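Local coordinates for protein acetylxylan esterase (Geobacillus stearothermophilus, PDB 5BN1) that cleaves acetyl groups from the xylose units of xylan and xylo-oligosaccharides, working as a doughnut-shaped homooctamer of the GDSL family of serine esterases, at residues 11-17 against 37-41; 136-140 against 188-193; 175-179 against 202-206. The protein carries 1 engineered substitution. One frame throughout, in Å; residues are numbered along the deposited sequence.

Contact 1 (11-17 against 37-41)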
ATOM      1  N   PHE A  11      23.521  -6.724 -22.182  1.00 13.99           N
ATOM      2  CA  PHE A  11      24.330  -6.248 -21.058  1.00 15.46           C
ATOM      3  C   PHE A  11      24.042  -7.139 -19.885  1.00 13.36           C
ATOM      4  O   PHE A  11      22.921  -7.518 -19.559  1.00 16.06           O
ATOM      5  CB  PHE A  11      23.936  -4.807 -20.680  1.00 14.76           C
ATOM      6  CG  PHE A  11      24.327  -3.764 -21.660  1.00 14.36           C
ATOM      7  CD1 PHE A  11      25.464  -3.072 -21.475  1.00 13.77           C
ATOM      8  CD2 PHE A  11      23.420  -3.379 -22.690  1.00 15.60           C
ATOM      9  CE1 PHE A  11      25.865  -2.052 -22.325  1.00 17.04           C
ATOM     10  CE2 PHE A  11      23.783  -2.340 -23.513  1.00 14.51           C
ATOM     11  CZ  PHE A  11      24.970  -1.685 -23.369  1.00 15.16           C
ATOM     12  N   ILE A  12      25.160  -7.493 -19.203  1.00 14.52           N
ATOM     13  CA  ILE A  12      25.067  -8.312 -18.026  1.00 14.59           C
ATOM     14  C   ILE A  12      26.050  -7.775 -16.952  1.00 13.56           C
ATOM     15  O   ILE A  12      27.074  -7.156 -17.244  1.00 14.80           O
ATOM     16  CB  ILE A  12      25.157  -9.823 -18.278  1.00 15.16           C
ATOM     17  CG1 ILE A  12      24.637 -10.654 -17.103  1.00 15.36           C
ATOM     18  CG2 ILE A  12      26.578 -10.168 -18.722  1.00 15.75           C
ATOM     19  CD1 ILE A  12      24.397 -12.151 -17.378  1.00 16.62           C
ATOM     20  N   GLY A  13      25.636  -7.925 -15.685  1.00 13.55           N
ATOM     21  CA  GLY A  13      26.364  -7.419 -14.605  1.00 14.10           C
ATOM     22  C   GLY A  13      25.491  -7.427 -13.349  1.00 12.29           C
ATOM     23  O   GLY A  13      24.593  -8.226 -13.175  1.00 12.77           O
ATOM     24  N   ASP A  14      25.869  -6.491 -12.442  1.00 12.67           N
ATOM     25  CA  ASP A  14      25.254  -6.329 -11.094  1.00 13.70           C
ATOM     26  C   ASP A  14      24.253  -5.158 -11.058  1.00 12.91           C
ATOM     27  O   ASP A  14      23.725  -4.816 -12.066  1.00 14.75           O
ATOM     28  CB  ASP A  14      26.394  -6.255 -10.099  1.00 13.71           C
ATOM     29  CG  ASP A  14      27.323  -5.157 -10.366  1.00 15.35           C
ATOM     30  OD1 ASP A  14      26.927  -4.113 -10.934  1.00 14.75           O
ATOM     31  OD2 ASP A  14      28.530  -5.298 -10.114  1.00 15.82           O
ATOM     32  N   SER A  15      24.099  -4.582  -9.870  1.00 13.95           N
ATOM     33  CA  SER A  15      23.140  -3.462  -9.788  1.00 14.55           C
ATOM     34  C   SER A  15      23.433  -2.306 -10.688  1.00 14.44           C
ATOM     35  O   SER A  15      22.526  -1.613 -11.153  1.00 15.71           O
ATOM     36  CB  SER A  15      23.034  -2.872  -8.374  1.00 15.29           C
ATOM     37  OG  SER A  15      24.343  -2.459  -7.933  1.00 20.31           O
ATOM     38  N   ILE A  16      24.670  -2.046 -11.010  1.00 13.77           N
ATOM     39  CA  ILE A  16      25.072  -0.890 -11.860  1.00 13.47           C
ATOM     40  C   ILE A  16      24.434  -1.089 -13.211  1.00 12.69           C
ATOM     41  O   ILE A  16      24.090  -0.122 -13.888  1.00 13.80           O
ATOM     42  CB  ILE A  16      26.610  -0.688 -11.875  1.00 12.90           C
ATOM     43  CG1 ILE A  16      27.166  -0.595 -10.464  1.00 14.61           C
ATOM     44  CG2 ILE A  16      26.934   0.568 -12.716  1.00 12.97           C
ATOM     45  CD1 ILE A  16      26.574   0.440  -9.571  1.00 17.37           C
ATOM     46  N   THR A  17      24.418  -2.341 -13.669  1.00 13.19           N
ATOM     47  CA  THR A  17      23.833  -2.745 -14.913  1.00 13.40           C
ATOM     48  C   THR A  17      22.297  -2.806 -14.790  1.00 13.94           C
ATOM     49  O   THR A  17      21.576  -2.226 -15.629  1.00 14.59           O
ATOM     50  CB  THR A  17      24.481  -4.046 -15.479  1.00 14.30           C
ATOM     51  OG1 THR A  17      25.851  -3.759 -15.636  1.00 13.72           O
ATOM     52  CG2 THR A  17      23.842  -4.437 -16.823  1.00 14.81           C
ATOM     53  N   TYR A  37      23.027   3.376 -16.897  1.00 13.14           N
ATOM     54  CA  TYR A  37      23.905   3.582 -18.074  1.00 13.40           C
ATOM     55  C   TYR A  37      23.401   2.762 -19.290  1.00 12.15           C
ATOM     56  O   TYR A  37      23.596   3.253 -20.386  1.00 12.59           O
ATOM     57  CB  TYR A  37      25.407   3.275 -17.831  1.00 13.02           C
ATOM     58  CG  TYR A  37      25.824   1.823 -17.765  1.00 12.35           C
ATOM     59  CD1 TYR A  37      25.696   1.033 -16.621  1.00 12.53           C
ATOM     60  CD2 TYR A  37      26.227   1.167 -18.939  1.00 13.15           C
ATOM     61  CE1 TYR A  37      26.007  -0.331 -16.587  1.00 12.78           C
ATOM     62  CE2 TYR A  37      26.538  -0.179 -18.890  1.00 13.81           C
ATOM     63  CZ  TYR A  37      26.424  -0.914 -17.772  1.00 15.30           C
ATOM     64  OH  TYR A  37      26.694  -2.313 -17.731  1.00 15.25           O
ATOM     65  N   VAL A  38      22.821   1.590 -19.090  1.00 12.13           N
ATOM     66  CA  VAL A  38      22.294   0.833 -20.227  1.00 12.05           C
ATOM     67  C   VAL A  38      21.231   1.657 -20.999  1.00 12.30           C
ATOM     68  O   VAL A  38      21.320   1.854 -22.164  1.00 14.71           O
ATOM     69  CB  VAL A  38      21.785  -0.505 -19.797  1.00 12.41           C
ATOM     70  CG1 VAL A  38      21.097  -1.262 -20.955  1.00 14.04           C
ATOM     71  CG2 VAL A  38      22.932  -1.375 -19.237  1.00 12.77           C
ATOM     72  N   ALA A  39      20.308   2.197 -20.225  1.00 12.11           N
ATOM     73  CA  ALA A  39      19.295   2.985 -20.864  1.00 12.98           C
ATOM     74  C   ALA A  39      19.885   4.189 -21.528  1.00 13.54           C
ATOM     75  O   ALA A  39      19.363   4.617 -22.588  1.00 14.03           O
ATOM     76  CB  ALA A  39      18.234   3.395 -19.847  1.00 12.85           C
ATOM     77  N   TYR A  40      20.838   4.848 -20.898  1.00 12.03           N
ATOM     78  CA  TYR A  40      21.447   6.025 -21.452  1.00 12.86           C
ATOM     79  C   TYR A  40      22.184   5.749 -22.767  1.00 12.23           C
ATOM     80  O   TYR A  40      22.152   6.515 -23.720  1.00 13.45           O
ATOM     81  CB  TYR A  40      22.347   6.761 -20.479  1.00 12.18           C
ATOM     82  CG  TYR A  40      21.735   7.228 -19.190  1.00 14.20           C
ATOM     83  CD1 TYR A  40      20.392   7.301 -19.061  1.00 14.27           C
ATOM     84  CD2 TYR A  40      22.510   7.668 -18.214  1.00 15.57           C
ATOM     85  CE1 TYR A  40      19.820   7.702 -17.826  1.00 16.45           C
ATOM     86  CE2 TYR A  40      21.987   8.054 -16.960  1.00 15.96           C
ATOM     87  CZ  TYR A  40      20.671   8.085 -16.812  1.00 17.46           C
ATOM     88  OH  TYR A  40      20.085   8.541 -15.592  1.00 18.85           O
ATOM     89  N   VAL A  41      22.897   4.600 -22.786  1.00 14.05           N
ATOM     90  CA  VAL A  41      23.529   4.172 -24.007  1.00 14.22           C
ATOM     91  C   VAL A  41      22.503   4.004 -25.125  1.00 14.39           C
ATOM     92  O   VAL A  41      22.726   4.503 -26.239  1.00 14.58           O
ATOM     93  CB  VAL A  41      24.343   2.859 -23.721  1.00 14.11           C
ATOM     94  CG1 VAL A  41      24.649   2.148 -25.043  1.00 14.93           C
ATOM     95  CG2 VAL A  41      25.602   3.094 -22.872  1.00 14.51           C
TER
HETATM   96  O   HOH W   1      27.695  -4.604 -19.129  1.00 16.61           O
HETATM   97  O   HOH W   2      22.172   0.287 -16.341  1.00 14.10           O
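Phe11 lies against Val38 and Tyr37 where the SGNH-hydrolase fold presents its inferred nucleophile. Segment 11-17 carries inner strand 8-13, flanked by strands 55-58 and 84-88, into helix 15-18 through Gly13-Asp14-Ser15-Ile16, the variant here of the GDSL signature. Segment 37-41 belongs to helix 37-48; residues 11-13 and 37-41 run nearly antiparallel, with 165° between their directions. The Phe11 side chain can be followed outward from CB, which starts 3.9 Å from Val38 CG2. That same methyl then lies over one ring face, offset toward the rim and 3.7 Å from Phe11 CG, a CH-pi contact. Along one side of the ring CD2 meets Val38 CG1 at 3.6 Å, and CE2 follows the same methyl. On the other side CE1 approaches Tyr37 CE2 at 4.0 Å, with the two ring planes 82° apart. The tip, CZ, reaches Val41 CG1, one helical turn beyond Tyr37. Ile12 points away from this helix and packs on helix 66-78, so neighbouring strand residues serve opposite sides of the sheet.

Tyr37 reaches segment 11-17 because chi1 is 76°, with CG lying between the backbone N and the carbonyl carbon. Its ring meets Ile16 O edge-on through CE1 at 3.3 Å. Beyond it, Tyr37 OH and Thr17 OG1 are 2.7 Å apart and share a hydrogen bond. Water 1 links the phenol to Ile12 O, so one tyrosine ties both strand and helix. Asp14 N-caps the short helix, OD1 accepting from Ile16 N, while Ser15 OG is hydrogen-bonded to His194 NE2. Water 2 adds a second bridge, donating to Ile16 O and, at 2.7 Å, to Thr17 O while accepting from Val38 N.

Contact 2 (136-140 against 188-193)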
ATOM      1  N   PRO A 136      35.100  -3.506 -13.478  1.00 12.06           N
ATOM      2  CA  PRO A 136      34.481  -2.894 -12.274  1.00 11.74           C
ATOM      3  C   PRO A 136      35.157  -1.573 -11.998  1.00 12.09           C
ATOM      4  O   PRO A 136      36.179  -1.109 -12.556  1.00 11.40           O
ATOM      5  CB  PRO A 136      34.683  -3.991 -11.254  1.00 11.97           C
ATOM      6  CG  PRO A 136      36.110  -4.507 -11.535  1.00 12.34           C
ATOM      7  CD  PRO A 136      36.043  -4.607 -13.027  1.00 12.41           C
ATOM      8  N   PHE A 137      34.650  -0.864 -10.956  1.00 11.99           N
ATOM      9  CA  PHE A 137      35.183   0.392 -10.560  1.00 11.33           C
ATOM     10  C   PHE A 137      34.827   0.642  -9.070  1.00 10.85           C
ATOM     11  O   PHE A 137      33.949  -0.031  -8.531  1.00 11.08           O
ATOM     12  CB  PHE A 137      34.565   1.579 -11.414  1.00 10.62           C
ATOM     13  CG  PHE A 137      33.077   1.736 -11.315  1.00 10.74           C
ATOM     14  CD1 PHE A 137      32.585   2.444 -10.237  1.00 12.87           C
ATOM     15  CD2 PHE A 137      32.215   1.151 -12.208  1.00 11.67           C
ATOM     16  CE1 PHE A 137      31.187   2.526 -10.080  1.00 11.94           C
ATOM     17  CE2 PHE A 137      30.869   1.216 -12.068  1.00 12.04           C
ATOM     18  CZ  PHE A 137      30.350   1.873 -10.984  1.00 11.50           C
ATOM     19  N   TYR A 138      35.518   1.634  -8.544  1.00 10.96           N
ATOM     20  CA  TYR A 138      35.245   2.106  -7.166  1.00 11.26           C
ATOM     21  C   TYR A 138      35.450   3.569  -7.204  1.00 12.84           C
ATOM     22  O   TYR A 138      36.508   4.053  -7.652  1.00 12.55           O
ATOM     23  CB  TYR A 138      36.086   1.401  -6.145  1.00 11.88           C
ATOM     24  CG  TYR A 138      35.712   1.632  -4.698  1.00 10.90           C
ATOM     25  CD1 TYR A 138      34.430   1.376  -4.268  1.00 11.13           C
ATOM     26  CD2 TYR A 138      36.659   1.985  -3.763  1.00 10.94           C
ATOM     27  CE1 TYR A 138      34.073   1.505  -2.956  1.00 11.01           C
ATOM     28  CE2 TYR A 138      36.286   2.131  -2.424  1.00 10.45           C
ATOM     29  CZ  TYR A 138      35.016   1.859  -2.041  1.00 11.48           C
ATOM     30  OH  TYR A 138      34.725   1.967  -0.676  1.00 12.69           O
ATOM     31  N   ILE A 139      34.412   4.332  -6.768  1.00 10.42           N
ATOM     32  CA  ILE A 139      34.500   5.760  -6.953  1.00 11.47           C
ATOM     33  C   ILE A 139      35.236   6.368  -5.777  1.00 11.64           C
ATOM     34  O   ILE A 139      34.703   6.788  -4.740  1.00 12.99           O
ATOM     35  CB  ILE A 139      33.063   6.357  -7.140  1.00 10.70           C
ATOM     36  CG1 ILE A 139      32.366   5.682  -8.270  1.00 11.97           C
ATOM     37  CG2 ILE A 139      33.162   7.905  -7.314  1.00 12.43           C
ATOM     38  CD1 ILE A 139      30.888   6.052  -8.458  1.00 13.80           C
ATOM     39  N   GLU A 140      36.583   6.367  -5.883  1.00 10.95           N
ATOM     40  CA  GLU A 140      37.493   6.687  -4.795  1.00 11.24           C
ATOM     41  C   GLU A 140      38.815   7.061  -5.467  1.00 14.87           C
ATOM     42  O   GLU A 140      39.316   6.221  -6.247  1.00 13.88           O
ATOM     43  CB  GLU A 140      37.711   5.416  -3.867  1.00 12.73           C
ATOM     44  CG  GLU A 140      38.822   5.607  -2.892  1.00 13.38           C
ATOM     45  CD  GLU A 140      38.700   6.848  -2.072  1.00 14.64           C
ATOM     46  OE1 GLU A 140      37.653   7.023  -1.344  1.00 13.85           O
ATOM     47  OE2 GLU A 140      39.613   7.752  -2.136  1.00 16.79           O
ATOM     48  N   LEU A 188      29.334  12.082  -6.440  1.00 11.85           N
ATOM     49  CA  LEU A 188      28.872  11.127  -7.405  1.00 12.07           C
ATOM     50  C   LEU A 188      28.156   9.922  -6.770  1.00 12.45           C
ATOM     51  O   LEU A 188      27.222   9.349  -7.375  1.00 14.24           O
ATOM     52  CB  LEU A 188      30.061  10.582  -8.212  1.00 12.99           C
ATOM     53  CG  LEU A 188      30.745  11.619  -9.136  1.00 13.78           C
ATOM     54  CD1 LEU A 188      32.080  10.999  -9.595  1.00 18.30           C
ATOM     55  CD2 LEU A 188      29.825  11.903 -10.292  1.00 18.61           C
ATOM     56  N   ALA A 189      28.590   9.466  -5.588  1.00 12.08           N
ATOM     57  CA  ALA A 189      28.070   8.285  -4.965  1.00 12.62           C
ATOM     58  C   ALA A 189      28.419   8.263  -3.490  1.00 12.30           C
ATOM     59  O   ALA A 189      29.579   8.142  -3.068  1.00 12.47           O
ATOM     60  CB  ALA A 189      28.610   6.980  -5.613  1.00 14.27           C
ATOM     61  N   TRP A 190      27.396   8.423  -2.642  1.00 12.38           N
ATOM     62  CA  TRP A 190      27.615   8.330  -1.231  1.00 11.21           C
ATOM     63  C   TRP A 190      28.354   7.026  -0.829  1.00 12.46           C
ATOM     64  O   TRP A 190      29.207   7.113   0.055  1.00 12.21           O
ATOM     65  CB  TRP A 190      26.344   8.408  -0.420  1.00 13.22           C
ATOM     66  CG  TRP A 190      25.815   9.788  -0.129  1.00 13.08           C
ATOM     67  CD1 TRP A 190      26.257  10.971  -0.592  1.00 14.54           C
ATOM     68  CD2 TRP A 190      24.693  10.052   0.748  1.00 14.59           C
ATOM     69  NE1 TRP A 190      25.466  11.997  -0.027  1.00 14.77           N
ATOM     70  CE2 TRP A 190      24.544  11.452   0.791  1.00 15.60           C
ATOM     71  CE3 TRP A 190      23.871   9.254   1.510  1.00 15.13           C
ATOM     72  CZ2 TRP A 190      23.546  12.048   1.572  1.00 17.28           C
ATOM     73  CZ3 TRP A 190      22.801   9.881   2.285  1.00 18.07           C
ATOM     74  CH2 TRP A 190      22.740  11.238   2.324  1.00 16.62           C
ATOM     75  N   ASP A 191      27.996   5.911  -1.451  1.00 12.07           N
ATOM     76  CA  ASP A 191      28.618   4.645  -1.003  1.00 12.17           C
ATOM     77  C   ASP A 191      29.798   4.291  -1.944  1.00 11.48           C
ATOM     78  O   ASP A 191      30.331   3.194  -1.749  1.00 12.15           O
ATOM     79  CB  ASP A 191      27.553   3.539  -1.012  1.00 11.10           C
ATOM     80  CG  ASP A 191      26.993   3.198  -2.322  1.00 14.17           C
ATOM     81  OD1 ASP A 191      27.488   3.631  -3.405  1.00 12.60           O
ATOM     82  OD2 ASP A 191      25.947   2.448  -2.346  1.00 15.54           O
ATOM     83  N   ARG A 192      30.213   5.174  -2.815  1.00 10.80           N
ATOM     84  CA  ARG A 192      31.319   4.935  -3.729  1.00 11.16           C
ATOM     85  C   ARG A 192      31.060   3.899  -4.752  1.00 11.58           C
ATOM     86  O   ARG A 192      32.071   3.553  -5.446  1.00 13.51           O
ATOM     87  CB  ARG A 192      32.691   4.823  -2.992  1.00 12.00           C
ATOM     88  CG  ARG A 192      33.071   6.070  -2.206  1.00 11.22           C
ATOM     89  CD  ARG A 192      34.380   5.935  -1.466  1.00 11.83           C
ATOM     90  NE  ARG A 192      34.178   5.199  -0.183  1.00 11.89           N
ATOM     91  CZ  ARG A 192      35.169   4.708   0.572  1.00 12.49           C
ATOM     92  NH1 ARG A 192      36.392   4.981   0.211  1.00 12.56           N
ATOM     93  NH2 ARG A 192      34.957   4.049   1.684  1.00 13.38           N
ATOM     94  N   VAL A 193      29.865   3.401  -4.907  1.00 11.50           N
ATOM     95  CA  VAL A 193      29.526   2.397  -5.875  1.00 11.69           C
ATOM     96  C   VAL A 193      28.377   2.818  -6.758  1.00 12.96           C
ATOM     97  O   VAL A 193      28.480   2.774  -7.981  1.00 13.76           O
ATOM     98  CB  VAL A 193      29.254   1.075  -5.209  1.00 12.63           C
ATOM     99  CG1 VAL A 193      28.675   0.066  -6.187  1.00 14.78           C
ATOM    100  CG2 VAL A 193      30.569   0.575  -4.569  1.00 11.88           C
TER
HETATM  101  O   HOH W   3      31.903   1.564   0.164  1.00 14.18           O
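Arg192 crosses Tyr138 and draws alongside Glu140, joining the loop after strand 130-134 to the Asp191-to-His194 DxxH element of the SGNH fold. In the first shell, Tyr138 OH stands over the centre of the guanidinium, 3.0 Å from Arg192 CZ, too poorly angled for a hydrogen bond to NE or NH2. The phenol is instead hydrogen-bonded to Tyr184 OH of a neighbouring subunit. Arg192 NH1 forms a salt bridge with Glu140 OE1 at 2.9 Å, on the anti side but tilted out of the plane of a carboxylate turned 89° to the guanidinium. The bend at chi3 (-81°) directs the arginine tip to this acid. Replacing Arg192 by an alanine would probably leave Glu140 OE1 without its charged mate and open a gap against the Tyr138 hydroxyl.

The backbones are pinned by Ile139 N to Arg192 O at 2.8 Å, a nearly straight bond. Beside this bond, Ile139 CD1 packs on Ala189 CB at 3.8 Å, and CG2 meets Leu188 CD1 at 4.0 Å. An inverse gamma turn centred on Ile139 and a type I turn from Ala189 to Arg192 shape the two loops that carry these groups. Glu140 OE2 accepts from Asn142 N. The inferred charge-relay Asp191 uses OD2 for His194 ND1, while its OD1 closes an Asx turn on Val193 N at 2.8 Å, from above the carboxylate plane.

Contact 3 (175-179 against 202-206)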
ATOM      1  N   ALA A 175      37.648   6.236 -16.326  1.00 14.48           N
ATOM      2  CA  ALA A 175      36.573   7.236 -16.660  1.00 13.96           C
ATOM      3  C   ALA A 175      36.214   7.997 -15.371  1.00 14.09           C
ATOM      4  O   ALA A 175      36.141   9.240 -15.341  1.00 15.90           O
ATOM      5  CB  ALA A 175      35.422   6.562 -17.274  1.00 14.22           C
ATOM      6  N   PHE A 176      36.061   7.260 -14.263  1.00 14.06           N
ATOM      7  CA  PHE A 176      35.785   7.964 -12.983  1.00 12.35           C
ATOM      8  C   PHE A 176      36.969   8.761 -12.474  1.00 14.28           C
ATOM      9  O   PHE A 176      36.861   9.797 -11.899  1.00 16.11           O
ATOM     10  CB  PHE A 176      35.298   7.012 -11.932  1.00 13.99           C
ATOM     11  CG  PHE A 176      33.843   6.629 -12.078  1.00 13.73           C
ATOM     12  CD1 PHE A 176      32.856   7.603 -11.759  1.00 14.03           C
ATOM     13  CD2 PHE A 176      33.453   5.398 -12.463  1.00 13.52           C
ATOM     14  CE1 PHE A 176      31.563   7.264 -11.907  1.00 13.16           C
ATOM     15  CE2 PHE A 176      32.149   5.051 -12.594  1.00 13.59           C
ATOM     16  CZ  PHE A 176      31.172   6.063 -12.380  1.00 13.67           C
ATOM     17  N   ASN A 177      38.189   8.200 -12.628  1.00 14.22           N
ATOM     18  CA  ASN A 177      39.334   8.861 -12.113  1.00 14.29           C
ATOM     19  C   ASN A 177      39.476  10.289 -12.682  1.00 14.49           C
ATOM     20  O   ASN A 177      39.910  11.173 -11.915  1.00 15.79           O
ATOM     21  CB  ASN A 177      40.594   8.076 -12.489  1.00 14.85           C
ATOM     22  CG  ASN A 177      40.745   6.771 -11.716  1.00 18.15           C
ATOM     23  OD1 ASN A 177      40.054   6.551 -10.749  1.00 15.90           O
ATOM     24  ND2 ASN A 177      41.641   5.897 -12.203  1.00 17.78           N
ATOM     25  N   GLU A 178      39.129  10.443 -13.951  1.00 16.03           N
ATOM     26  CA  GLU A 178      39.232  11.832 -14.557  1.00 16.26           C
ATOM     27  C   GLU A 178      38.305  12.809 -13.829  1.00 18.71           C
ATOM     28  O   GLU A 178      38.714  13.895 -13.429  1.00 18.46           O
ATOM     29  CB  GLU A 178      38.913  11.713 -15.975  1.00 22.35           C
ATOM     30  CG  GLU A 178      38.888  13.102 -16.674  1.00 29.05           C
ATOM     31  CD  GLU A 178      40.254  13.821 -16.758  1.00 43.64           C
ATOM     32  OE1 GLU A 178      41.399  13.201 -16.634  1.00 40.48           O
ATOM     33  OE2 GLU A 178      40.106  15.088 -16.948  1.00 45.83           O
ATOM     34  N   VAL A 179      37.109  12.346 -13.521  1.00 17.34           N
ATOM     35  CA  VAL A 179      36.167  13.258 -12.818  1.00 15.28           C
ATOM     36  C   VAL A 179      36.580  13.520 -11.360  1.00 14.53           C
ATOM     37  O   VAL A 179      36.300  14.546 -10.763  1.00 16.29           O
ATOM     38  CB  VAL A 179      34.738  12.712 -12.963  1.00 16.26           C
ATOM     39  CG1 VAL A 179      33.740  13.559 -12.202  1.00 16.88           C
ATOM     40  CG2 VAL A 179      34.348  12.657 -14.448  1.00 18.17           C
ATOM     41  N   ILE A 202      28.818   9.068 -17.065  1.00 14.33           N
ATOM     42  CA  ILE A 202      30.297   8.716 -17.175  1.00 14.33           C
ATOM     43  C   ILE A 202      30.413   7.323 -17.772  1.00 15.53           C
ATOM     44  O   ILE A 202      31.212   7.103 -18.712  1.00 14.27           O
ATOM     45  CB  ILE A 202      30.980   8.880 -15.828  1.00 13.46           C
ATOM     46  CG1 ILE A 202      31.095  10.329 -15.407  1.00 14.98           C
ATOM     47  CG2 ILE A 202      32.381   8.198 -15.856  1.00 15.15           C
ATOM     48  CD1 ILE A 202      31.413  10.498 -13.926  1.00 16.02           C
ATOM     49  N   LEU A 203      29.698   6.386 -17.216  1.00 13.51           N
ATOM     50  CA  LEU A 203      29.692   4.998 -17.699  1.00 13.11           C
ATOM     51  C   LEU A 203      29.228   4.912 -19.123  1.00 14.31           C
ATOM     52  O   LEU A 203      29.837   4.248 -19.953  1.00 14.90           O
ATOM     53  CB  LEU A 203      28.911   4.070 -16.828  1.00 13.01           C
ATOM     54  CG  LEU A 203      29.419   3.840 -15.403  1.00 13.62           C
ATOM     55  CD1 LEU A 203      28.379   3.167 -14.533  1.00 13.35           C
ATOM     56  CD2 LEU A 203      30.651   2.912 -15.515  1.00 15.16           C
ATOM     57  N   ALA A 204      28.080   5.543 -19.445  1.00 12.83           N
ATOM     58  CA  ALA A 204      27.561   5.436 -20.830  1.00 13.09           C
ATOM     59  C   ALA A 204      28.576   6.049 -21.787  1.00 12.43           C
ATOM     60  O   ALA A 204      28.789   5.512 -22.917  1.00 13.44           O
ATOM     61  CB  ALA A 204      26.254   6.160 -20.919  1.00 14.46           C
ATOM     62  N   ARG A 205      29.175   7.178 -21.462  1.00 13.71           N
ATOM     63  CA  ARG A 205      30.116   7.835 -22.318  1.00 13.29           C
ATOM     64  C   ARG A 205      31.358   6.919 -22.552  1.00 15.38           C
ATOM     65  O   ARG A 205      31.798   6.795 -23.696  1.00 15.60           O
ATOM     66  CB  ARG A 205      30.559   9.127 -21.649  1.00 14.49           C
ATOM     67  CG  ARG A 205      31.599   9.850 -22.430  1.00 16.57           C
ATOM     68  CD  ARG A 205      32.073  11.114 -21.737  1.00 17.79           C
ATOM     69  NE  ARG A 205      32.957  11.905 -22.586  1.00 19.55           N
ATOM     70  CZ  ARG A 205      33.983  12.609 -22.141  1.00 23.05           C
ATOM     71  NH1 ARG A 205      34.233  12.714 -20.878  1.00 22.88           N
ATOM     72  NH2 ARG A 205      34.751  13.300 -23.010  1.00 24.55           N
ATOM     73  N   ALA A 206      31.778   6.242 -21.499  1.00 14.97           N
ATOM     74  CA  ALA A 206      32.948   5.300 -21.700  1.00 14.31           C
ATOM     75  C   ALA A 206      32.571   4.151 -22.539  1.00 14.18           C
ATOM     76  O   ALA A 206      33.425   3.730 -23.438  1.00 15.82           O
ATOM     77  CB  ALA A 206      33.462   4.888 -20.346  1.00 15.41           C
TER
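Ile202 meets Phe176 with its chi1 at -70°, which sets CG1 anti to the carbonyl carbon and CG2 anti to the backbone N; CG of Phe176 is likewise anti to its own carbonyl carbon. An extended chi2 of 164° carries Ile202 CD1 on toward helix 172-180. The two branches therefore do different work. CG2 settles over the centre of the Phe176 ring, a CH-pi contact with 4.1 Å between the methyl and the ring centroid, and also meets Ala175 CB at 3.7 Å. CD1 runs to the rim of the same ring, 3.8 Å from Phe176 CE1, and ends tip to tip with Val179, whose CG2 is 3.7 Å away. One isoleucine thus occupies the space between Ala175, Phe176 and Val179, residues of adjoining turns of the helix it faces.

Leu203, the next residue, approaches the CE2 corner of the phenylalanine ring obliquely, its CD2 lying 3.9 Å from Phe176 CE2. One turn on from Ile202, Ala206 CB touches Ala175 CB at 4.0 Å. The nearest CA atoms across the contact are those of Ala175 and Ile202, 6.5 Å apart. The helix segments cross with 128° between their directions, and no hydrogen bond links them; the contact is wholly apolar.

Other groups extend this packing. The Phe137 ring meets that of Phe176, Leu188 packs on both Phe176 and Val179, and Ala47 of a neighbouring subunit packs on Val179 and Ile202, which places the contact beside an interface of the octamer. Such helix-on-helix packing belongs to the outer layer of a three-layered alpha/beta/alpha sandwich, here the SGNH-hydrolase fold, with helix 197-211 following directly after the inferred catalytic His194.

The three contacts form a triangle, their centres 15 Å (1 to 2), 14 Å (1 to 3) and 12 Å (2 to 3) apart, and each touches the others. Ile16 joins contact 1 to both neighbours, its CD1 lying 3.4 Å from Val193 O and its CG2 3.5 Å from Leu203 CD1. Phe137 and Phe176 couple contacts 2 and 3. Along the chain, contact 1 closes first, whereas the segments of contacts 2 and 3 alternate, interlocking the C-terminal half. Helices 37-48 and 197-211 pack together beside the parallel sheet, so the packing around the inferred nucleophile Ser15 is continuous with that around the Asp191-His194 pair, which is distant in sequence.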